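Tyrosine specific protein phosphatase (Trypanosoma cruzi, PDB 4AZ1) probably removes phosphate from phosphotyrosine residues in proteins, as a protein tyrosine phosphatase. Local coordinates at residues L167-R171 and T204-L209. Sequence-based numbering, arbitrary orientation.
Sequences LKITR and TSLEAL
L167 meets the first turns of helix 203-215 with its carbonyl oxygen, CB and both methyls. Its CB lies 3.7 Å from S205 OG. CG stands anti to the carbonyl carbon (chi1 -59°), and with chi2 extended the two methyls divide: CD1 packs on A208 CB at 4.0 Å, whereas CD2 comes within 3.1 Å of T204 OG1, the two side chains crossing at about a right angle. The one hydrogen bond of the contact runs from S205 OG to L167 O, 2.7 Å long; the angle of 115° at the oxygen describes a bent approach. At the start of strand 169-177, I169 directs its CB at the helix, and CD1 reaches A208 CB at 3.9 Å and L209 CD2 at 4.1 Å. R171 brings the edge of its guanidinium to A208, with I169 CG2 3.9 Å above one face; NH2 is hydrogen-bonded to N212. K168 and I169 form a G1 beta bulge opposite E164. Helix 203-215 thus packs against the start of a strand in the central mixed sheet of the phosphatase fold; I169, S205 and L209 also pack on strand 184-191, and L206 and L209 on helix 232-247.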
loop_
_atom_site.group_PDB
_atom_site.type_symbol
_atom_site.label_atom_id
_atom_site.label_comp_id
_atom_site.label_asym_id
_atom_site.label_seq_id
_atom_site.Cartn_x
_atom_site.Cartn_y
_atom_site.Cartn_z
ATOM N N LEU A 167 -7.401 1.951 29.447
ATOM C CA LEU A 167 -8.410 1.725 28.417
ATOM C C LEU A 167 -7.887 0.878 27.248
ATOM O O LEU A 167 -8.679 0.367 26.452
ATOM C CB LEU A 167 -8.952 3.060 27.903
ATOM C CG LEU A 167 -9.600 3.954 28.960
ATOM C CD1 LEU A 167 -10.193 5.224 28.351
ATOM C CD2 LEU A 167 -10.664 3.178 29.694
ATOM N N LYS A 168 -6.563 0.721 27.164
ATOM C CA LYS A 168 -5.915 0.064 26.022
ATOM C C LYS A 168 -6.291 0.770 24.735
ATOM O O LYS A 168 -6.627 0.132 23.739
ATOM C CB LYS A 168 -6.311 -1.415 25.908
ATOM C CG LYS A 168 -6.027 -2.250 27.160
ATOM C CD LYS A 168 -4.539 -2.325 27.445
ATOM C CE LYS A 168 -4.234 -3.563 28.271
ATOM N NZ LYS A 168 -5.036 -4.721 27.777
ATOM N N ILE A 169 -6.252 2.094 24.760
ATOM C CA ILE A 169 -6.585 2.864 23.580
ATOM C C ILE A 169 -5.384 3.713 23.211
ATOM O O ILE A 169 -4.729 4.287 24.090
ATOM C CB ILE A 169 -7.838 3.749 23.830
ATOM C CG1 ILE A 169 -9.118 2.889 23.777
ATOM C CG2 ILE A 169 -7.916 4.887 22.817
ATOM C CD1 ILE A 169 -10.380 3.633 24.237
ATOM N N THR A 170 -5.076 3.771 21.916
ATOM C CA THR A 170 -4.037 4.683 21.434
ATOM C C THR A 170 -4.672 5.647 20.458
ATOM O O THR A 170 -5.428 5.225 19.575
ATOM C CB THR A 170 -2.866 3.926 20.755
ATOM O OG1 THR A 170 -2.175 3.155 21.743
ATOM C CG2 THR A 170 -1.858 4.914 20.145
ATOM N N ARG A 171 -4.397 6.938 20.632
ATOM C CA ARG A 171 -4.913 7.951 19.712
ATOM C C ARG A 171 -3.771 8.547 18.916
ATOM O O ARG A 171 -2.801 9.050 19.493
ATOM C CB ARG A 171 -5.665 9.049 20.472
ATOM C CG ARG A 171 -6.851 8.507 21.233
ATOM C CD ARG A 171 -7.821 9.581 21.741
ATOM N NE ARG A 171 -9.048 8.906 22.170
ATOM C CZ ARG A 171 -9.305 8.528 23.422
ATOM N NH1 ARG A 171 -8.439 8.796 24.400
ATOM N NH2 ARG A 171 -10.439 7.895 23.695
ATOM N N THR A 204 -15.668 0.449 29.944
ATOM C CA THR A 204 -15.269 1.848 29.757
ATOM C C THR A 204 -14.603 2.157 28.400
ATOM O O THR A 204 -14.735 3.258 27.878
ATOM C CB THR A 204 -14.358 2.332 30.906
ATOM O OG1 THR A 204 -13.090 1.675 30.823
ATOM C CG2 THR A 204 -14.986 2.018 32.251
ATOM N N SER A 205 -13.899 1.192 27.826
ATOM C CA SER A 205 -13.170 1.447 26.590
ATOM C C SER A 205 -14.103 1.669 25.407
ATOM O O SER A 205 -13.914 2.594 24.609
ATOM C CB SER A 205 -12.207 0.299 26.290
ATOM O OG SER A 205 -11.212 0.220 27.296
ATOM N N LEU A 206 -15.105 0.807 25.294
ATOM C CA LEU A 206 -16.127 0.945 24.266
ATOM C C LEU A 206 -16.837 2.297 24.409
ATOM O O LEU A 206 -17.034 3.007 23.420
ATOM C CB LEU A 206 -17.130 -0.202 24.384
ATOM C CG LEU A 206 -17.590 -0.882 23.100
ATOM C CD1 LEU A 206 -16.442 -1.017 22.123
ATOM C CD2 LEU A 206 -18.153 -2.254 23.424
ATOM N N GLU A 207 -17.218 2.655 25.633
ATOM C CA GLU A 207 -17.831 3.970 25.869
ATOM C C GLU A 207 -16.929 5.129 25.409
ATOM O O GLU A 207 -17.409 6.127 24.859
ATOM C CB GLU A 207 -18.198 4.136 27.343
ATOM C CG GLU A 207 -19.501 3.431 27.766
ATOM C CD GLU A 207 -20.774 4.135 27.271
ATOM O OE1 GLU A 207 -20.663 5.133 26.521
ATOM O OE2 GLU A 207 -21.890 3.689 27.635
ATOM N N ALA A 208 -15.622 4.982 25.620
ATOM C CA ALA A 208 -14.668 6.013 25.239
ATOM C C ALA A 208 -14.619 6.125 23.712
ATOM O O ALA A 208 -14.607 7.225 23.154
ATOM C CB ALA A 208 -13.294 5.688 25.795
ATOM N N LEU A 209 -14.603 4.980 23.041
ATOM C CA LEU A 209 -14.671 4.960 21.583
ATOM C C LEU A 209 -15.927 5.669 21.069
ATOM O O LEU A 209 -15.856 6.466 20.126
ATOM C CB LEU A 209 -14.638 3.528 21.053
ATOM C CG LEU A 209 -13.334 2.736 21.136
ATOM C CD1 LEU A 209 -13.507 1.435 20.384
ATOM C CD2 LEU A 209 -12.166 3.529 20.552
#